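Local coordinates for 1-pyrroline-5-carboxylate dehydrogenase (Thermus thermophilus, PDB 1UZB), which probably oxidises glutamate semialdehyde, the open-chain form of 1-pyrroline-5-carboxylate, to glutamate with NAD+ as hydride acceptor, completing proline breakdown, at residues E25-V30 and L120-G125; R7-E12 and R111-L116; T191-G196 and N257-L262. One frame throughout, in Å; residues are numbered along the deposited sequence.

Interaction 1: residues E25-V30 and L120-G125; sequences EALRRV and LVYEVG
L27 and V30 of one helix close on V121 and Y122 of another, a helix-helix packing that ties the N-terminal helix 17-32 to helix 113-124 of the aldehyde dehydrogenase fold. The short helical segments run in roughly the same direction, their axes 45° apart and 10.5 Å from each other at closest approach.

Most of the contact is apolar. The CD2 methyl of L27 makes the apolar contacts of that residue: it sits 3.6 Å from CE1 of Y122 and 4.0 Å from CB of V121, so one methyl touches both the ring of Y122 and the branch point of V121. L27 and V121 cross at about a right angle. Further along, CG1 of V30 reaches CD1 of Y122 at 3.8 Å. With chi1 of V30 at 168°, CG1 lies anti to its own backbone N, the branch that meets the ring. W128 and A118 touch L27 as well, and F34 meets the Y122 ring edge-to-face.

The polar groups lie around this apolar patch. The hydroxyl of Y122 is hydrogen-bonded to E355, which gives the phenol a polar partner at its far end while its CD1 and CE1 side meets V30 and L27. On the outer side of helix 17-32, R29 NE donates to E25 OE2 at 2.9 Å, a salt bridge one turn apart that uses the anti side of the carboxylate.

Backbone meets ring at one last point: the carbonyl O of L27 lies 3.4 Å from CE1 of Y122, at the ring's edge and near its plane.

Interaction 2: residues R7-E12 and R111-L116; sequences RNEPIE and RRKREL
K113 and E9 form the direct bond here: NZ of K113 donates to OE2 of E9 at 2.6 Å, a short salt bridge between the N-terminal arm and the start of helix 113-124. The two side chains arrive from opposite directions, and the ammonium meets the anti side of the carboxylate. E9 is bent at chi2 (72°), which swings its carboxylate toward the lysine. Beside them E12 crosses R114 at about a right angle, its CG over one face of the guanidinium and its CB 3.5 Å from NH2.

Water fills in the next layer. One molecule accepts from K113 NZ at 2.9 Å and donates to P10 O; a second donates to P10 O as well and takes weak bonds from K113 NZ and the backbone N of E12. A third donates to OE1 of E12 and accepts from NH2 of R114, relaying between two charged groups that do not bond directly.

Farther out, R110 pairs with OE1 of E9, E117 with NE of R114, and the backbone N of F14 with OE2 of E12. D140 and S132 of helix 128-149 hold the backbone N of E9 and of E12, which keeps the arm against that helix at the residues that face K113 and R114.

With R110 on one oxygen and K113 on the other, the carboxylate of E9 probably stays ionised, and this solvent-accessible contact rests on charge and water more than on hydrophobic burial.

Interaction 3: residues T191-G196 and N257-L262; sequences TGMIVG and NFTGSL
M193 runs out fully extended to its sulfur (chi2 -180°) and then turns at chi3 (82°), which tucks its CE methyl against the strand carrying N257 and T259. N257 has CG anti to its backbone N (chi1 -160°), and this sends its amide to the helix. Helix 188-199 follows strand 165-180 and leads to strand 203-207, which runs parallel to strand 165-180: a beta-alpha-beta unit of the Rossmann-like domain that in aldehyde dehydrogenases binds NAD+. Strand 255-259 is the other parallel neighbour of strand 165-180, and the helix packs on it almost antiparallel.

The amide of N257 makes the one hydrogen bond between the segments, ND2 to the carbonyl O of M193 at 3.1 Å. The donor lies in the carbonyl plane on a lone pair, with the oxygen close to the plane of the amide. The same ND2 also bonds the hydroxyl of Y502, so two hydrogen bonds, both at ND2, restrain the rotation of the amide. V179 packs on both M193 and N257.

Beyond T259 the chain leaves the strand through G260 to S261, N-cap of the next helix; this FTGS sequence lies, in relatives, beside the bound cofactor. At the near end of it, the methionine thioether lies against the threonine hydroxyl: SD is 3.3 Å from OG1 of T259, and CE is 3.2 Å from that oxygen and equally far from the carbonyl O of N257.

Interactions 1 and 2 share helix 113-124 and touch: CB of A26 packs on the carbonyl O of R114, and V30 on that of E115. Their chemistry is opposite. Interaction 2, at the surface, joins the arm ahead of helix 17-32 to the start of helix 113-124 by one salt bridge and bridging waters, whereas interaction 1, farther along the chain on both sides, is buried and apolar. Interaction 3 lies deepest, its centre about 7 Å from the centre of the chain, and touches neither. There a helix meets a strand rather than another helix, and a single hydrogen bond from a side-chain amide accompanies a buried thioether.

Interaction 1: residues E25-V30 and L120-G125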
ATOM      1  N   GLU A  25     -18.552  46.146  -0.512  1.00  9.53           N
ATOM      2  CA  GLU A  25     -17.887  46.774   0.629  1.00  8.74           C
ATOM      3  C   GLU A  25     -16.370  46.702   0.461  1.00  8.76           C
ATOM      4  O   GLU A  25     -15.658  47.645   0.804  1.00  9.22           O
ATOM      5  CB  GLU A  25     -18.296  46.096   1.942  1.00 10.77           C
ATOM      6  CG  GLU A  25     -17.680  46.715   3.198  1.00 13.21           C
ATOM      7  CD  GLU A  25     -17.999  48.196   3.368  1.00 12.28           C
ATOM      8  OE1 GLU A  25     -19.154  48.592   3.110  1.00 13.19           O
ATOM      9  OE2 GLU A  25     -17.098  48.961   3.776  1.00 14.16           O
ATOM     10  N   ALA A  26     -15.884  45.583  -0.068  1.00  8.64           N
ATOM     11  CA  ALA A  26     -14.449  45.403  -0.280  1.00  7.85           C
ATOM     12  C   ALA A  26     -13.934  46.378  -1.336  1.00  7.37           C
ATOM     13  O   ALA A  26     -12.873  46.985  -1.172  1.00  7.33           O
ATOM     14  CB  ALA A  26     -14.157  43.966  -0.702  1.00  8.47           C
ATOM     15  N   LEU A  27     -14.683  46.519  -2.427  1.00  7.56           N
ATOM     16  CA  LEU A  27     -14.310  47.440  -3.493  1.00  7.34           C
ATOM     17  C   LEU A  27     -14.292  48.871  -2.962  1.00  7.71           C
ATOM     18  O   LEU A  27     -13.371  49.637  -3.240  1.00  7.95           O
ATOM     19  CB  LEU A  27     -15.298  47.320  -4.658  1.00  7.01           C
ATOM     20  CG  LEU A  27     -15.120  46.077  -5.534  1.00  7.70           C
ATOM     21  CD1 LEU A  27     -16.343  45.875  -6.412  1.00  9.19           C
ATOM     22  CD2 LEU A  27     -13.863  46.235  -6.378  1.00  7.68           C
ATOM     23  N   ARG A  28     -15.303  49.226  -2.177  1.00  7.13           N
ATOM     24  CA  ARG A  28     -15.368  50.568  -1.621  1.00  8.46           C
ATOM     25  C   ARG A  28     -14.187  50.852  -0.695  1.00  7.76           C
ATOM     26  O   ARG A  28     -13.567  51.913  -0.785  1.00 10.19           O
ATOM     27  CB  ARG A  28     -16.704  50.766  -0.897  1.00  8.72           C
ATOM     28  CG  ARG A  28     -17.864  50.958  -1.858  1.00  7.94           C
ATOM     29  CD  ARG A  28     -19.220  50.812  -1.191  1.00  8.31           C
ATOM     30  NE  ARG A  28     -20.278  51.150  -2.134  1.00  8.86           N
ATOM     31  CZ  ARG A  28     -21.499  50.629  -2.125  1.00  9.39           C
ATOM     32  NH1 ARG A  28     -21.840  49.729  -1.212  1.00  9.62           N
ATOM     33  NH2 ARG A  28     -22.376  51.004  -3.043  1.00  9.69           N
ATOM     34  N   ARG A  29     -13.858  49.909   0.184  1.00  9.03           N
ATOM     35  CA  ARG A  29     -12.737  50.116   1.093  1.00  9.64           C
ATOM     36  C   ARG A  29     -11.404  50.222   0.355  1.00  8.84           C
ATOM     37  O   ARG A  29     -10.565  51.051   0.705  1.00 10.88           O
ATOM     38  CB  ARG A  29     -12.678  49.001   2.137  1.00 11.30           C
ATOM     39  CG  ARG A  29     -13.859  49.025   3.086  1.00 13.42           C
ATOM     40  CD  ARG A  29     -13.582  48.214   4.332  1.00 17.12           C
ATOM     41  NE  ARG A  29     -14.726  48.212   5.237  1.00 19.29           N
ATOM     42  CZ  ARG A  29     -14.704  47.704   6.463  1.00 21.09           C
ATOM     43  NH1 ARG A  29     -13.592  47.158   6.935  1.00 21.99           N
ATOM     44  NH2 ARG A  29     -15.795  47.734   7.216  1.00 21.85           N
ATOM     45  N   VAL A  30     -11.202  49.391  -0.663  1.00  9.75           N
ATOM     46  CA  VAL A  30      -9.965  49.452  -1.431  1.00  9.92           C
ATOM     47  C   VAL A  30      -9.865  50.805  -2.137  1.00 10.25           C
ATOM     48  O   VAL A  30      -8.814  51.444  -2.121  1.00  9.98           O
ATOM     49  CB  VAL A  30      -9.893  48.315  -2.477  1.00  9.61           C
ATOM     50  CG1 VAL A  30      -8.759  48.573  -3.462  1.00 12.57           C
ATOM     51  CG2 VAL A  30      -9.674  46.985  -1.774  1.00 11.84           C
ATOM     52  N   LEU A 120      -7.265  43.550  -7.128  1.00  6.32           N
ATOM     53  CA  LEU A 120      -6.978  43.098  -8.490  1.00  6.26           C
ATOM     54  C   LEU A 120      -7.864  43.837  -9.490  1.00  5.86           C
ATOM     55  O   LEU A 120      -7.423  44.201 -10.581  1.00  6.37           O
ATOM     56  CB  LEU A 120      -7.228  41.593  -8.621  1.00  6.62           C
ATOM     57  CG  LEU A 120      -6.187  40.669  -7.989  1.00  5.59           C
ATOM     58  CD1 LEU A 120      -6.686  39.236  -8.060  1.00  6.36           C
ATOM     59  CD2 LEU A 120      -4.855  40.808  -8.714  1.00  7.27           C
ATOM     60  N   VAL A 121      -9.125  44.034  -9.120  1.00  5.51           N
ATOM     61  CA  VAL A 121     -10.065  44.740  -9.977  1.00  5.86           C
ATOM     62  C   VAL A 121      -9.516  46.123 -10.318  1.00  6.68           C
ATOM     63  O   VAL A 121      -9.449  46.507 -11.487  1.00  7.20           O
ATOM     64  CB  VAL A 121     -11.439  44.895  -9.275  1.00  5.72           C
ATOM     65  CG1 VAL A 121     -12.333  45.839 -10.066  1.00  6.25           C
ATOM     66  CG2 VAL A 121     -12.108  43.530  -9.133  1.00  5.68           C
ATOM     67  N   TYR A 122      -9.111  46.863  -9.291  1.00  6.62           N
ATOM     68  CA  TYR A 122      -8.589  48.211  -9.484  1.00  6.33           C
ATOM     69  C   TYR A 122      -7.169  48.327 -10.018  1.00  6.59           C
ATOM     70  O   TYR A 122      -6.899  49.211 -10.833  1.00  7.27           O
ATOM     71  CB  TYR A 122      -8.698  49.010  -8.180  1.00  6.96           C
ATOM     72  CG  TYR A 122     -10.115  49.391  -7.825  1.00  6.92           C
ATOM     73  CD1 TYR A 122     -10.708  48.940  -6.647  1.00  7.81           C
ATOM     74  CD2 TYR A 122     -10.873  50.190  -8.682  1.00  7.73           C
ATOM     75  CE1 TYR A 122     -12.023  49.275  -6.332  1.00  9.38           C
ATOM     76  CE2 TYR A 122     -12.185  50.529  -8.377  1.00  8.77           C
ATOM     77  CZ  TYR A 122     -12.751  50.068  -7.201  1.00  9.92           C
ATOM     78  OH  TYR A 122     -14.052  50.400  -6.900  1.00 13.43           O
ATOM     79  N   GLU A 123      -6.263  47.450  -9.586  1.00  5.79           N
ATOM     80  CA  GLU A 123      -4.878  47.561 -10.038  1.00  6.09           C
ATOM     81  C   GLU A 123      -4.553  46.972 -11.409  1.00  5.99           C
ATOM     82  O   GLU A 123      -3.730  47.535 -12.138  1.00  6.00           O
ATOM     83  CB  GLU A 123      -3.905  46.975  -9.008  1.00  6.94           C
ATOM     84  CG  GLU A 123      -2.466  47.405  -9.291  1.00  8.01           C
ATOM     85  CD  GLU A 123      -1.460  46.944  -8.252  1.00  8.79           C
ATOM     86  OE1 GLU A 123      -0.390  47.588  -8.152  1.00  8.91           O
ATOM     87  OE2 GLU A 123      -1.723  45.942  -7.548  1.00 10.07           O
ATOM     88  N   VAL A 124      -5.170  45.843 -11.760  1.00  6.03           N
ATOM     89  CA  VAL A 124      -4.895  45.241 -13.062  1.00  6.42           C
ATOM     90  C   VAL A 124      -6.110  45.074 -13.974  1.00  6.51           C
ATOM     91  O   VAL A 124      -6.017  44.459 -15.034  1.00  6.91           O
ATOM     92  CB  VAL A 124      -4.147  43.883 -12.933  1.00  7.24           C
ATOM     93  CG1 VAL A 124      -2.798  44.101 -12.258  1.00  7.22           C
ATOM     94  CG2 VAL A 124      -4.981  42.885 -12.158  1.00  7.39           C
ATOM     95  N   GLY A 125      -7.250  45.619 -13.559  1.00  6.36           N
ATOM     96  CA  GLY A 125      -8.436  45.570 -14.397  1.00  6.18           C
ATOM     97  C   GLY A 125      -9.153  44.258 -14.629  1.00  5.79           C
ATOM     98  O   GLY A 125      -9.702  44.033 -15.714  1.00  6.92           O
TER

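Interaction 2: residues R7-E12 and R111-L116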
ATOM      1  N   ARG A   7      -8.474  20.302  -1.348  1.00  7.68           N
ATOM      2  CA  ARG A   7      -9.663  20.599  -2.137  1.00  8.41           C
ATOM      3  C   ARG A   7      -9.434  21.998  -2.691  1.00  7.68           C
ATOM      4  O   ARG A   7      -8.845  22.844  -2.014  1.00  8.96           O
ATOM      5  CB  ARG A   7     -10.937  20.602  -1.282  1.00 12.65           C
ATOM      6  CG  ARG A   7     -11.256  19.288  -0.586  1.00 14.92           C
ATOM      7  CD  ARG A   7     -12.756  19.149  -0.340  1.00 18.88           C
ATOM      8  NE  ARG A   7     -13.315  20.274   0.405  1.00 20.65           N
ATOM      9  CZ  ARG A   7     -13.115  20.494   1.701  1.00 22.05           C
ATOM     10  NH1 ARG A   7     -12.366  19.662   2.410  1.00 23.83           N
ATOM     11  NH2 ARG A   7     -13.666  21.548   2.289  1.00 22.96           N
ATOM     12  N   ASN A   8      -9.875  22.246  -3.918  1.00  6.62           N
ATOM     13  CA  ASN A   8      -9.704  23.572  -4.499  1.00  6.66           C
ATOM     14  C   ASN A   8     -10.640  24.587  -3.853  1.00  7.83           C
ATOM     15  O   ASN A   8     -11.776  24.266  -3.498  1.00  9.46           O
ATOM     16  CB  ASN A   8      -9.963  23.541  -6.008  1.00  6.92           C
ATOM     17  CG  ASN A   8      -8.932  22.724  -6.760  1.00  7.66           C
ATOM     18  OD1 ASN A   8      -9.101  21.522  -6.965  1.00  8.04           O
ATOM     19  ND2 ASN A   8      -7.848  23.375  -7.165  1.00  5.86           N
ATOM     20  N   GLU A   9     -10.150  25.813  -3.698  1.00  7.79           N
ATOM     21  CA  GLU A   9     -10.929  26.900  -3.112  1.00  8.21           C
ATOM     22  C   GLU A   9     -12.008  27.289  -4.119  1.00  9.74           C
ATOM     23  O   GLU A   9     -11.708  27.581  -5.270  1.00  9.40           O
ATOM     24  CB  GLU A   9     -10.013  28.096  -2.842  1.00  9.23           C
ATOM     25  CG  GLU A   9     -10.682  29.332  -2.247  1.00 10.50           C
ATOM     26  CD  GLU A   9     -11.097  29.155  -0.800  1.00 11.39           C
ATOM     27  OE1 GLU A   9     -10.488  28.323  -0.097  1.00 11.04           O
ATOM     28  OE2 GLU A   9     -12.023  29.868  -0.359  1.00 13.82           O
ATOM     29  N   PRO A  10     -13.284  27.284  -3.700  1.00  9.90           N
ATOM     30  CA  PRO A  10     -14.368  27.647  -4.618  1.00 11.30           C
ATOM     31  C   PRO A  10     -14.210  29.052  -5.192  1.00 10.79           C
ATOM     32  O   PRO A  10     -13.837  29.980  -4.480  1.00 13.05           O
ATOM     33  CB  PRO A  10     -15.610  27.526  -3.742  1.00 12.87           C
ATOM     34  CG  PRO A  10     -15.246  26.416  -2.810  1.00 12.59           C
ATOM     35  CD  PRO A  10     -13.825  26.776  -2.428  1.00 11.46           C
ATOM     36  N   ILE A  11     -14.487  29.196  -6.484  1.00 10.52           N
ATOM     37  CA  ILE A  11     -14.398  30.488  -7.153  1.00 10.48           C
ATOM     38  C   ILE A  11     -15.756  31.172  -7.036  1.00 10.37           C
ATOM     39  O   ILE A  11     -16.766  30.647  -7.506  1.00 11.79           O
ATOM     40  CB  ILE A  11     -14.035  30.316  -8.645  1.00 10.08           C
ATOM     41  CG1 ILE A  11     -12.671  29.631  -8.766  1.00 11.22           C
ATOM     42  CG2 ILE A  11     -14.003  31.674  -9.341  1.00 10.54           C
ATOM     43  CD1 ILE A  11     -12.259  29.307 -10.190  1.00 14.02           C
ATOM     44  N   GLU A  12     -15.774  32.337  -6.399  1.00 10.28           N
ATOM     45  CA  GLU A  12     -17.007  33.087  -6.199  1.00 10.77           C
ATOM     46  C   GLU A  12     -17.585  33.612  -7.511  1.00 11.61           C
ATOM     47  O   GLU A  12     -16.865  34.166  -8.340  1.00 12.13           O
ATOM     48  CB  GLU A  12     -16.748  34.248  -5.235  1.00 11.14           C
ATOM     49  CG  GLU A  12     -17.975  35.085  -4.916  1.00 11.07           C
ATOM     50  CD  GLU A  12     -19.112  34.266  -4.334  1.00 11.41           C
ATOM     51  OE1 GLU A  12     -18.927  33.658  -3.256  1.00 14.37           O
ATOM     52  OE2 GLU A  12     -20.192  34.231  -4.958  1.00 13.37           O
ATOM     53  N   ARG A 111      -9.165  34.765   4.622  1.00  7.80           N
ATOM     54  CA  ARG A 111      -9.958  35.755   5.346  1.00  9.06           C
ATOM     55  C   ARG A 111      -9.877  37.153   4.732  1.00  9.42           C
ATOM     56  O   ARG A 111     -10.666  38.028   5.081  1.00 11.15           O
ATOM     57  CB  ARG A 111      -9.537  35.792   6.819  1.00  9.90           C
ATOM     58  CG  ARG A 111      -9.956  34.543   7.575  1.00 12.75           C
ATOM     59  CD  ARG A 111      -9.244  34.389   8.903  1.00 14.36           C
ATOM     60  NE  ARG A 111      -9.612  33.127   9.536  1.00 15.94           N
ATOM     61  CZ  ARG A 111      -8.770  32.355  10.216  1.00 16.17           C
ATOM     62  NH1 ARG A 111      -7.501  32.712  10.359  1.00 14.73           N
ATOM     63  NH2 ARG A 111      -9.199  31.214  10.738  1.00 18.89           N
ATOM     64  N   ARG A 112      -8.931  37.364   3.818  1.00  8.29           N
ATOM     65  CA  ARG A 112      -8.775  38.659   3.152  1.00  9.05           C
ATOM     66  C   ARG A 112      -9.101  38.549   1.663  1.00  8.78           C
ATOM     67  O   ARG A 112      -8.717  39.406   0.863  1.00  8.00           O
ATOM     68  CB  ARG A 112      -7.343  39.183   3.320  1.00 11.18           C
ATOM     69  CG  ARG A 112      -6.989  39.569   4.747  1.00 14.63           C
ATOM     70  CD  ARG A 112      -5.588  40.157   4.843  1.00 16.30           C
ATOM     71  NE  ARG A 112      -5.445  41.390   4.072  1.00 18.74           N
ATOM     72  CZ  ARG A 112      -4.353  42.151   4.072  1.00 20.65           C
ATOM     73  NH1 ARG A 112      -4.307  43.256   3.341  1.00 20.87           N
ATOM     74  NH2 ARG A 112      -3.306  41.805   4.807  1.00 23.42           N
ATOM     75  N   LYS A 113      -9.828  37.497   1.307  1.00  8.52           N
ATOM     76  CA  LYS A 113     -10.189  37.227  -0.080  1.00  9.15           C
ATOM     77  C   LYS A 113     -10.841  38.383  -0.838  1.00  7.37           C
ATOM     78  O   LYS A 113     -10.365  38.768  -1.910  1.00  7.71           O
ATOM     79  CB  LYS A 113     -11.089  35.988  -0.137  1.00 13.33           C
ATOM     80  CG  LYS A 113     -11.435  35.508  -1.536  1.00 17.79           C
ATOM     81  CD  LYS A 113     -11.741  34.012  -1.550  1.00 19.55           C
ATOM     82  CE  LYS A 113     -12.825  33.631  -0.556  1.00 21.54           C
ATOM     83  NZ  LYS A 113     -13.185  32.194  -0.689  1.00 18.28           N
ATOM     84  N   ARG A 114     -11.920  38.944  -0.295  1.00  7.92           N
ATOM     85  CA  ARG A 114     -12.610  40.037  -0.974  1.00  8.79           C
ATOM     86  C   ARG A 114     -11.710  41.256  -1.188  1.00  6.73           C
ATOM     87  O   ARG A 114     -11.755  41.897  -2.243  1.00  7.61           O
ATOM     88  CB  ARG A 114     -13.865  40.434  -0.191  1.00  9.45           C
ATOM     89  CG  ARG A 114     -14.958  39.361  -0.141  1.00 12.15           C
ATOM     90  CD  ARG A 114     -15.643  39.162  -1.497  1.00 11.92           C
ATOM     91  NE  ARG A 114     -15.119  38.024  -2.252  1.00 13.87           N
ATOM     92  CZ  ARG A 114     -15.389  36.750  -1.980  1.00 12.78           C
ATOM     93  NH1 ARG A 114     -16.182  36.437  -0.963  1.00 13.95           N
ATOM     94  NH2 ARG A 114     -14.874  35.785  -2.731  1.00 14.03           N
ATOM     95  N   GLU A 115     -10.893  41.573  -0.189  1.00  7.74           N
ATOM     96  CA  GLU A 115      -9.975  42.703  -0.284  1.00  8.01           C
ATOM     97  C   GLU A 115      -8.970  42.486  -1.417  1.00  7.01           C
ATOM     98  O   GLU A 115      -8.708  43.391  -2.210  1.00  7.22           O
ATOM     99  CB  GLU A 115      -9.213  42.875   1.030  1.00  8.50           C
ATOM    100  CG  GLU A 115      -8.332  44.111   1.075  1.00 11.19           C
ATOM    101  CD  GLU A 115      -7.291  44.047   2.176  1.00 13.61           C
ATOM    102  OE1 GLU A 115      -7.532  43.358   3.190  1.00 16.71           O
ATOM    103  OE2 GLU A 115      -6.233  44.693   2.030  1.00 15.89           O
ATOM    104  N   LEU A 116      -8.397  41.287  -1.481  1.00  7.25           N
ATOM    105  CA  LEU A 116      -7.425  40.976  -2.523  1.00  6.57           C
ATOM    106  C   LEU A 116      -8.070  41.005  -3.909  1.00  6.09           C
ATOM    107  O   LEU A 116      -7.480  41.511  -4.860  1.00  5.94           O
ATOM    108  CB  LEU A 116      -6.778  39.614  -2.252  1.00  7.44           C
ATOM    109  CG  LEU A 116      -5.850  39.587  -1.032  1.00  7.15           C
ATOM    110  CD1 LEU A 116      -5.424  38.159  -0.743  1.00  8.01           C
ATOM    111  CD2 LEU A 116      -4.635  40.474  -1.281  1.00  9.67           C
TER
HETATM  112  O   HOH W   1     -13.602  32.539  -3.892  1.00 16.76           O
HETATM  113  O   HOH W   2     -15.190  30.550  -2.068  1.00 26.86           O
HETATM  114  O   HOH W   3     -16.648  33.461  -1.757  1.00 23.11           O

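Interaction 3: residues T191-G196 and N257-L262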
ATOM      1  N   THR A 191       2.261  34.320  -5.678  1.00  4.39           N
ATOM      2  CA  THR A 191       2.254  33.478  -4.486  1.00  4.96           C
ATOM      3  C   THR A 191       2.841  32.087  -4.723  1.00  4.26           C
ATOM      4  O   THR A 191       3.703  31.631  -3.965  1.00  5.17           O
ATOM      5  CB  THR A 191       0.826  33.321  -3.945  1.00  4.90           C
ATOM      6  OG1 THR A 191       0.329  34.600  -3.535  1.00  6.28           O
ATOM      7  CG2 THR A 191       0.804  32.377  -2.757  1.00  6.17           C
ATOM      8  N   GLY A 192       2.380  31.411  -5.772  1.00  5.04           N
ATOM      9  CA  GLY A 192       2.872  30.077  -6.062  1.00  5.56           C
ATOM     10  C   GLY A 192       4.369  29.990  -6.282  1.00  4.68           C
ATOM     11  O   GLY A 192       5.042  29.091  -5.765  1.00  5.11           O
ATOM     12  N   MET A 193       4.898  30.931  -7.055  1.00  5.25           N
ATOM     13  CA  MET A 193       6.322  30.958  -7.369  1.00  5.21           C
ATOM     14  C   MET A 193       7.205  31.177  -6.148  1.00  4.69           C
ATOM     15  O   MET A 193       8.375  30.787  -6.139  1.00  5.01           O
ATOM     16  CB  MET A 193       6.613  32.051  -8.394  1.00  7.49           C
ATOM     17  CG  MET A 193       5.945  31.843  -9.735  1.00  7.86           C
ATOM     18  SD  MET A 193       6.357  33.183 -10.863  1.00 11.79           S
ATOM     19  CE  MET A 193       7.913  32.592 -11.384  1.00 11.50           C
ATOM     20  N   ILE A 194       6.638  31.807  -5.122  1.00  4.54           N
ATOM     21  CA  ILE A 194       7.354  32.089  -3.882  1.00  5.41           C
ATOM     22  C   ILE A 194       7.222  30.960  -2.861  1.00  4.69           C
ATOM     23  O   ILE A 194       8.224  30.440  -2.365  1.00  5.87           O
ATOM     24  CB  ILE A 194       6.820  33.379  -3.209  1.00  4.10           C
ATOM     25  CG1 ILE A 194       7.116  34.598  -4.084  1.00  5.10           C
ATOM     26  CG2 ILE A 194       7.435  33.544  -1.822  1.00  6.74           C
ATOM     27  CD1 ILE A 194       6.472  35.871  -3.580  1.00  7.01           C
ATOM     28  N   VAL A 195       5.985  30.570  -2.557  1.00  5.04           N
ATOM     29  CA  VAL A 195       5.766  29.554  -1.536  1.00  6.45           C
ATOM     30  C   VAL A 195       6.205  28.142  -1.892  1.00  5.43           C
ATOM     31  O   VAL A 195       6.476  27.347  -0.997  1.00  6.16           O
ATOM     32  CB  VAL A 195       4.281  29.540  -1.049  1.00  7.64           C
ATOM     33  CG1 VAL A 195       3.893  30.923  -0.534  1.00  8.96           C
ATOM     34  CG2 VAL A 195       3.349  29.102  -2.161  1.00  9.25           C
ATOM     35  N   GLY A 196       6.282  27.824  -3.180  1.00  5.40           N
ATOM     36  CA  GLY A 196       6.731  26.495  -3.568  1.00  5.92           C
ATOM     37  C   GLY A 196       8.162  26.295  -3.092  1.00  5.12           C
ATOM     38  O   GLY A 196       8.451  25.375  -2.320  1.00  6.06           O
ATOM     39  N   ASN A 257      13.233  31.784 -10.623  1.00  6.23           N
ATOM     40  CA  ASN A 257      11.912  31.284 -10.973  1.00  6.33           C
ATOM     41  C   ASN A 257      11.253  32.456 -11.699  1.00  6.83           C
ATOM     42  O   ASN A 257      11.015  33.510 -11.106  1.00  7.18           O
ATOM     43  CB  ASN A 257      11.143  30.897  -9.706  1.00  6.89           C
ATOM     44  CG  ASN A 257       9.991  29.947  -9.985  1.00  6.17           C
ATOM     45  OD1 ASN A 257       9.840  29.435 -11.097  1.00  8.68           O
ATOM     46  ND2 ASN A 257       9.173  29.703  -8.968  1.00  7.41           N
ATOM     47  N   PHE A 258      10.981  32.272 -12.986  1.00  6.20           N
ATOM     48  CA  PHE A 258      10.414  33.330 -13.809  1.00  6.29           C
ATOM     49  C   PHE A 258       9.186  32.942 -14.609  1.00  7.60           C
ATOM     50  O   PHE A 258       9.094  31.836 -15.140  1.00  7.09           O
ATOM     51  CB  PHE A 258      11.485  33.829 -14.787  1.00  6.65           C
ATOM     52  CG  PHE A 258      10.955  34.727 -15.872  1.00  6.51           C
ATOM     53  CD1 PHE A 258      10.777  36.085 -15.643  1.00  7.75           C
ATOM     54  CD2 PHE A 258      10.647  34.211 -17.130  1.00  6.44           C
ATOM     55  CE1 PHE A 258      10.301  36.922 -16.650  1.00  9.02           C
ATOM     56  CE2 PHE A 258      10.167  35.039 -18.148  1.00  7.18           C
ATOM     57  CZ  PHE A 258       9.996  36.395 -17.907  1.00  7.63           C
ATOM     58  N   THR A 259       8.249  33.881 -14.693  1.00  7.56           N
ATOM     59  CA  THR A 259       7.040  33.714 -15.487  1.00  8.84           C
ATOM     60  C   THR A 259       6.833  35.070 -16.150  1.00  8.30           C
ATOM     61  O   THR A 259       6.728  36.091 -15.471  1.00  9.20           O
ATOM     62  CB  THR A 259       5.808  33.356 -14.629  1.00 10.06           C
ATOM     63  OG1 THR A 259       6.030  32.100 -13.974  1.00 10.76           O
ATOM     64  CG2 THR A 259       4.570  33.235 -15.513  1.00 11.35           C
ATOM     65  N   GLY A 260       6.809  35.073 -17.478  1.00  7.56           N
ATOM     66  CA  GLY A 260       6.633  36.307 -18.224  1.00  8.68           C
ATOM     67  C   GLY A 260       6.825  36.090 -19.715  1.00  8.29           C
ATOM     68  O   GLY A 260       6.600  34.990 -20.224  1.00  9.43           O
ATOM     69  N   SER A 261       7.260  37.134 -20.414  1.00  8.63           N
ATOM     70  CA  SER A 261       7.451  37.062 -21.858  1.00 10.00           C
ATOM     71  C   SER A 261       8.629  36.198 -22.294  1.00  8.45           C
ATOM     72  O   SER A 261       9.604  36.019 -21.560  1.00  8.54           O
ATOM     73  CB  SER A 261       7.639  38.465 -22.438  1.00 11.47           C
ATOM     74  OG  SER A 261       8.903  38.987 -22.071  1.00 14.37           O
ATOM     75  N   LEU A 262       8.531  35.677 -23.510  1.00  8.43           N
ATOM     76  CA  LEU A 262       9.581  34.842 -24.071  1.00  8.23           C
ATOM     77  C   LEU A 262      10.866  35.648 -24.237  1.00  9.20           C
ATOM     78  O   LEU A 262      11.961  35.144 -23.999  1.00  8.86           O
ATOM     79  CB  LEU A 262       9.139  34.283 -25.424  1.00  8.74           C
ATOM     80  CG  LEU A 262      10.182  33.477 -26.203  1.00  7.84           C
ATOM     81  CD1 LEU A 262      10.667  32.303 -25.363  1.00  8.63           C
ATOM     82  CD2 LEU A 262       9.576  32.986 -27.507  1.00  8.80           C
TER